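Side-chain contacts in cell division control protein 13 (Saccharomyces cerevisiae, PDB 4HCE), which helps maintain telomeres in yeast, its second OB-fold domain forming a dimer that is required for productive binding of Stn1: residues D87-S90 / D91-L95; V24-P28 / P29-S33; S9-S12 / V13-E17. All coordinates share one frame; numbering follows the deposited sequence.

Contact 1 of 3, residues D87-S90 / D91-L95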
loop_
_atom_site.group_PDB
_atom_site.type_symbol
_atom_site.label_atom_id
_atom_site.label_comp_id
_atom_site.label_asym_id
_atom_site.label_seq_id
_atom_site.Cartn_x
_atom_site.Cartn_y
_atom_site.Cartn_z
ATOM N N ASP B 87 8.286 4.659 16.855
ATOM C CA ASP B 87 8.538 5.900 17.616
ATOM C C ASP B 87 9.796 6.612 17.190
ATOM O O ASP B 87 9.807 7.832 17.072
ATOM C CB ASP B 87 8.647 5.628 19.116
ATOM C CG ASP B 87 7.312 5.350 19.743
ATOM O OD1 ASP B 87 7.296 4.856 20.890
ATOM O OD2 ASP B 87 6.273 5.614 19.090
ATOM N N LYS B 88 10.859 5.843 16.966
ATOM C CA LYS B 88 12.142 6.425 16.625
ATOM C C LYS B 88 12.195 6.909 15.181
ATOM O O LYS B 88 12.783 7.938 14.917
ATOM C CB LYS B 88 13.266 5.443 16.913
ATOM C CG LYS B 88 13.423 5.162 18.385
ATOM C CD LYS B 88 14.397 4.018 18.570
ATOM C CE LYS B 88 14.919 3.972 19.992
ATOM N NZ LYS B 88 15.781 2.766 20.037
ATOM N N ILE B 89 11.568 6.172 14.262
ATOM C CA ILE B 89 11.537 6.548 12.843
ATOM C C ILE B 89 10.645 7.784 12.717
ATOM O O ILE B 89 10.965 8.717 11.988
ATOM C CB ILE B 89 11.026 5.400 11.917
ATOM C CG1 ILE B 89 11.896 4.133 11.989
ATOM C CG2 ILE B 89 10.844 5.861 10.479
ATOM C CD1 ILE B 89 13.369 4.326 11.830
ATOM N N SER B 90 9.540 7.793 13.453
ATOM C CA SER B 90 8.681 8.970 13.541
ATOM C C SER B 90 9.450 10.268 13.914
ATOM O O SER B 90 9.309 11.290 13.235
ATOM C CB SER B 90 7.535 8.721 14.527
ATOM O OG SER B 90 6.765 9.888 14.665
ATOM N N ASP B 91 10.255 10.219 14.978
ATOM C CA ASP B 91 11.080 11.376 15.374
ATOM C C ASP B 91 12.103 11.745 14.281
ATOM O O ASP B 91 12.345 12.922 14.021
ATOM C CB ASP B 91 11.840 11.105 16.683
ATOM C CG ASP B 91 10.925 10.869 17.888
ATOM O OD1 ASP B 91 9.725 11.203 17.845
ATOM O OD2 ASP B 91 11.420 10.334 18.907
ATOM N N ILE B 92 12.710 10.738 13.656
ATOM C CA ILE B 92 13.720 10.984 12.640
ATOM C C ILE B 92 13.084 11.653 11.433
ATOM O O ILE B 92 13.684 12.522 10.825
ATOM C CB ILE B 92 14.442 9.681 12.204
ATOM C CG1 ILE B 92 15.336 9.148 13.336
ATOM C CG2 ILE B 92 15.270 9.897 10.922
ATOM C CD1 ILE B 92 15.676 7.673 13.170
ATOM N N LEU B 93 11.876 11.227 11.082
ATOM C CA LEU B 93 11.158 11.770 9.934
ATOM C C LEU B 93 10.386 13.045 10.278
ATOM O O LEU B 93 9.750 13.646 9.403
ATOM C CB LEU B 93 10.188 10.725 9.389
ATOM C CG LEU B 93 10.887 9.506 8.789
ATOM C CD1 LEU B 93 9.840 8.516 8.312
ATOM C CD2 LEU B 93 11.833 9.938 7.674
ATOM N N LEU B 94 10.414 13.428 11.551
ATOM C CA LEU B 94 9.808 14.684 12.016
ATOM C C LEU B 94 8.288 14.783 11.786
ATOM O O LEU B 94 7.763 15.883 11.513
ATOM C CB LEU B 94 10.537 15.878 11.374
ATOM C CG LEU B 94 12.047 15.913 11.612
ATOM C CD1 LEU B 94 12.750 16.652 10.475
ATOM C CD2 LEU B 94 12.402 16.533 12.963
ATOM N N LEU B 95 7.590 13.646 11.906
ATOM C CA LEU B 95 6.141 13.604 11.702
ATOM C C LEU B 95 5.390 14.538 12.642
ATOM O O LEU B 95 4.353 15.070 12.264
ATOM C CB LEU B 95 5.560 12.191 11.848
ATOM C CG LEU B 95 6.202 10.982 11.150
ATOM C CD1 LEU B 95 5.316 9.743 11.295
ATOM C CD2 LEU B 95 6.471 11.275 9.698
HETATM O O HOH W 1 7.711 11.847 16.082
#
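I89 and L93 meet one turn apart at the end of helix 86-92, which closes in a Schellman motif. Their side chains lie alongside and point the same way. CG2 of I89 is anti to the backbone N (CG1 at chi1 -60°), which turns this methyl toward the next turn, where it meets L93 CD1 at 3.6 Å. F79 of helix 72-79 touches both residues, and I23 of strand 16-27 touches L93. An alanine in place of L93 would probably leave I89 CG2 without its methyl partner and open a gap beside F79 and I23. I92 lies along the helix, its CG1 3.2 Å from K88 O and its CD1 4.3 Å from I89 CD1. The backbone bonds I92 N to K88 O and L93 N to I89 O run through this turn. L94 then takes positive phi (61°), and the chain reverses. L95 N reaches back to S90 O at 3.2 Å, the 6-to-1 bond of the Schellman motif. The turn brings the L95 side chain over S90, with CD1 3.7 Å from S90 OG. S90 OG is anti to the backbone N and beside the carbonyl carbon (chi1 176°), between L95 CD1 and a water. S90 OG donates to that water at 2.6 Å, and the water gives a hydrogen to D91 OD1 at 2.8 Å.

Contact 2 of 3, residues V24-P28 / P29-S33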
loop_
_atom_site.group_PDB
_atom_site.type_symbol
_atom_site.label_atom_id
_atom_site.label_comp_id
_atom_site.label_asym_id
_atom_site.label_seq_id
_atom_site.Cartn_x
_atom_site.Cartn_y
_atom_site.Cartn_z
ATOM N N VAL B 24 3.886 12.792 6.333
ATOM C CA VAL B 24 2.726 12.942 7.189
ATOM C C VAL B 24 2.258 11.596 7.737
ATOM O O VAL B 24 1.260 11.532 8.416
ATOM C CB VAL B 24 1.557 13.644 6.461
ATOM C CG1 VAL B 24 1.901 15.091 6.192
ATOM C CG2 VAL B 24 1.219 12.929 5.156
ATOM N N GLY B 25 2.981 10.527 7.443
ATOM C CA GLY B 25 2.606 9.219 7.964
ATOM C C GLY B 25 3.465 8.093 7.436
ATOM O O GLY B 25 4.190 8.237 6.442
ATOM N N MET B 26 3.384 6.962 8.121
ATOM C CA MET B 26 4.062 5.772 7.675
ATOM C C MET B 26 3.187 4.543 7.850
ATOM O O MET B 26 2.307 4.491 8.717
ATOM C CB MET B 26 5.446 5.605 8.345
ATOM C CG MET B 26 5.454 5.274 9.824
ATOM S SD MET B 26 7.104 5.315 10.594
ATOM C CE MET B 26 6.631 5.712 12.260
ATOM N N ASN B 27 3.443 3.571 6.988
ATOM C CA ASN B 27 2.771 2.299 7.020
ATOM C C ASN B 27 3.794 1.157 6.929
ATOM O O ASN B 27 4.638 1.146 6.011
ATOM C CB ASN B 27 1.822 2.209 5.848
ATOM C CG ASN B 27 0.689 1.260 6.110
ATOM O OD1 ASN B 27 -0.265 1.609 6.809
ATOM N ND2 ASN B 27 0.786 0.051 5.567
ATOM N N PRO B 28 3.720 0.195 7.872
ATOM C CA PRO B 28 2.778 0.178 9.008
ATOM C C PRO B 28 3.121 1.233 10.079
ATOM O O PRO B 28 4.293 1.534 10.281
ATOM C CB PRO B 28 2.936 -1.244 9.576
ATOM C CG PRO B 28 4.276 -1.705 9.120
ATOM C CD PRO B 28 4.528 -1.041 7.798
ATOM N N PRO B 29 2.102 1.785 10.768
ATOM C CA PRO B 29 2.356 2.909 11.682
ATOM C C PRO B 29 3.025 2.497 12.998
ATOM O O PRO B 29 3.581 3.343 13.701
ATOM C CB PRO B 29 0.957 3.487 11.939
ATOM C CG PRO B 29 0.012 2.349 11.702
ATOM C CD PRO B 29 0.665 1.436 10.690
ATOM N N GLN B 30 2.968 1.205 13.305
ATOM C CA GLN B 30 3.596 0.648 14.492
ATOM C C GLN B 30 4.494 -0.539 14.138
ATOM O O GLN B 30 4.129 -1.383 13.321
ATOM C CB GLN B 30 2.520 0.168 15.465
ATOM C CG GLN B 30 2.172 1.121 16.586
ATOM C CD GLN B 30 1.519 0.374 17.732
ATOM O OE1 GLN B 30 2.204 -0.197 18.591
ATOM N NE2 GLN B 30 0.186 0.338 17.733
ATOM N N PHE B 31 5.665 -0.612 14.761
ATOM C CA PHE B 31 6.560 -1.762 14.565
ATOM C C PHE B 31 7.698 -1.649 15.550
ATOM O O PHE B 31 8.028 -0.539 15.986
ATOM C CB PHE B 31 7.082 -1.880 13.110
ATOM C CG PHE B 31 7.683 -0.603 12.553
ATOM C CD1 PHE B 31 9.041 -0.305 12.741
ATOM C CD2 PHE B 31 6.893 0.299 11.837
ATOM C CE1 PHE B 31 9.591 0.873 12.226
ATOM C CE2 PHE B 31 7.438 1.471 11.315
ATOM C CZ PHE B 31 8.793 1.762 11.519
ATOM N N ALA B 32 8.312 -2.784 15.879
ATOM C CA ALA B 32 9.291 -2.834 16.956
ATOM C C ALA B 32 10.743 -3.116 16.529
ATOM O O ALA B 32 11.660 -2.767 17.258
ATOM C CB ALA B 32 8.841 -3.831 18.014
ATOM N N SER B 33 10.952 -3.750 15.375
ATOM C CA SER B 33 12.300 -4.077 14.929
ATOM C C SER B 33 12.329 -4.186 13.420
ATOM O O SER B 33 11.287 -4.193 12.776
ATOM C CB SER B 33 12.821 -5.389 15.566
ATOM O OG SER B 33 12.548 -6.538 14.749
#
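The F31 ring takes its contacts with M26 and P28 at its edge. P28 O lies in the ring plane, 3.3 Å from F31 CD2 and equally near CE2. M26 SD also sits at the rim, 3.9 Å from F31 CE2 and 75° off the ring normal. This is a Met-aromatic contact, with the sulfur 5.1 Å from the ring centroid. The two side chains cross at about a right angle. Around the same ring, F37 packs edge-to-face, and I89 of helix 86-92 touches both F31 and M26. M26 has CG between its backbone N and carbonyl carbon (chi1 70°), and the chain is extended beyond it, which carries SD out to the ring. The residues sit where strand 16-27 of the OB fold runs out into the loop before strand 42-47. A cis peptide bond precedes P28, and P29 follows directly. P28 CB touches P29 CD at 3.7 Å. P28 CG is 4.3 Å from F31 CD2, looser than the P28 O approach. P29 CB comes back within 3.6 Å of M26 O. Y39 of the second subunit packs on P28 and Q30, and D113 of that subunit packs on P29.

Contact 3 of 3, residues S9-S12 / V13-E17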
loop_
_atom_site.group_PDB
_atom_site.type_symbol
_atom_site.label_atom_id
_atom_site.label_comp_id
_atom_site.label_asym_id
_atom_site.label_seq_id
_atom_site.Cartn_x
_atom_site.Cartn_y
_atom_site.Cartn_z
ATOM N N SER B 9 1.158 9.940 -10.278
ATOM C CA SER B 9 0.801 8.520 -10.205
ATOM C C SER B 9 0.735 7.854 -11.568
ATOM O O SER B 9 0.570 6.643 -11.657
ATOM C CB SER B 9 -0.509 8.313 -9.443
ATOM O OG SER B 9 -0.389 8.942 -8.170
ATOM N N LEU B 10 0.869 8.662 -12.613
ATOM C CA LEU B 10 0.915 8.197 -13.981
ATOM C C LEU B 10 2.341 8.103 -14.531
ATOM O O LEU B 10 2.519 7.660 -15.654
ATOM C CB LEU B 10 0.053 9.119 -14.854
ATOM C CG LEU B 10 -1.434 9.146 -14.450
ATOM C CD1 LEU B 10 -2.182 10.197 -15.265
ATOM C CD2 LEU B 10 -2.104 7.780 -14.587
ATOM N N ALA B 11 3.337 8.510 -13.724
ATOM C CA ALA B 11 4.761 8.556 -14.119
ATOM C C ALA B 11 5.315 7.182 -14.476
ATOM O O ALA B 11 5.098 6.213 -13.744
ATOM C CB ALA B 11 5.613 9.187 -13.021
ATOM N N SER B 12 6.025 7.108 -15.599
ATOM C CA SER B 12 6.572 5.841 -16.084
ATOM C C SER B 12 7.819 5.470 -15.293
ATOM O O SER B 12 8.452 6.331 -14.654
ATOM C CB SER B 12 6.954 5.957 -17.569
ATOM O OG SER B 12 8.097 6.784 -17.707
ATOM N N VAL B 13 8.172 4.191 -15.351
ATOM C CA VAL B 13 9.341 3.656 -14.663
ATOM C C VAL B 13 10.578 4.342 -15.215
ATOM O O VAL B 13 10.689 4.508 -16.422
ATOM C CB VAL B 13 9.404 2.119 -14.834
ATOM C CG1 VAL B 13 10.829 1.573 -14.644
ATOM C CG2 VAL B 13 8.393 1.455 -13.892
ATOM N N GLY B 14 11.490 4.756 -14.332
ATOM C CA GLY B 14 12.650 5.544 -14.703
ATOM C C GLY B 14 12.563 6.984 -14.198
ATOM O O GLY B 14 13.606 7.627 -13.966
ATOM N N SER B 15 11.334 7.508 -14.027
ATOM C CA SER B 15 11.146 8.900 -13.619
ATOM C C SER B 15 11.788 9.176 -12.279
ATOM O O SER B 15 11.678 8.374 -11.346
ATOM C CB SER B 15 9.673 9.299 -13.507
ATOM O OG SER B 15 8.968 9.024 -14.678
ATOM N N VAL B 16 12.412 10.339 -12.179
ATOM C CA VAL B 16 12.939 10.825 -10.911
ATOM C C VAL B 16 12.291 12.186 -10.608
ATOM O O VAL B 16 12.344 13.114 -11.427
ATOM C CB VAL B 16 14.499 10.913 -10.945
ATOM C CG1 VAL B 16 15.067 11.337 -9.599
ATOM C CG2 VAL B 16 15.104 9.578 -11.355
ATOM N N GLU B 17 11.703 12.304 -9.427
ATOM C CA GLU B 17 11.102 13.566 -8.994
ATOM C C GLU B 17 11.662 14.072 -7.678
ATOM O O GLU B 17 11.930 13.294 -6.747
ATOM C CB GLU B 17 9.570 13.460 -8.881
ATOM C CG GLU B 17 8.854 13.188 -10.206
ATOM C CD GLU B 17 8.810 14.391 -11.171
ATOM O OE1 GLU B 17 9.037 15.544 -10.748
ATOM O OE2 GLU B 17 8.546 14.182 -12.382
#
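S15 folds its side chain back onto S12 across a type II beta turn that runs from S12 to S15. Its CB points toward residues 9-12. There S15 CB lies 3.4 Å from S12 O and 4.1 Å from A11 CB. One bond further, OG stands anti to the carbonyl carbon and beside the backbone N (chi1 -54°). This places the hydroxyl on the same acceptor that the backbone N uses. S15 OG donates to S12 O at 2.7 Å, coming in 17° from the carbonyl plane. S15 OG also rests 3.7 Å from A11 CB, the methyl on its flank. The backbone closes the turn itself, with S15 N donating to S12 O at 3.2 Å and an angle of 160° at the hydrogen. V13 and G14 occupy the two corners. G14 has positive phi, and a side chain there would collide with V13 O, so glycine fits here. The turn leads into strand 16-27. The backbone of R107 in strand 101-110 hydrogen-bonds to that of G14 and S15, and its side-chain NE to A11 O. W123 of strand 120-129 touches A11 and S15. S12 O thus accepts two hydrogens from one residue: the main-chain bond closes the turn, while the hydroxyl bond is likely to hold the rotation of the S15 side chain.

From the N terminus, contact 3 comes first. It closes the turn between helix 4-8 and the start of strand 16-27. Contact 2 follows at the far end of that strand, where the loop toward strand 42-47 begins. The two share the strand, yet their centres are 25 Å apart and on opposite sides of the chain's centre. Contact 1 closes last, at the end of helix 86-92. All three lie in series; none crosses or encloses another. Contacts 1 and 2 touch: S90 packs on M26 and L95 on G25, so the helix end is tied to the strand exit. Contacts 2 and 3 both reach the second subunit.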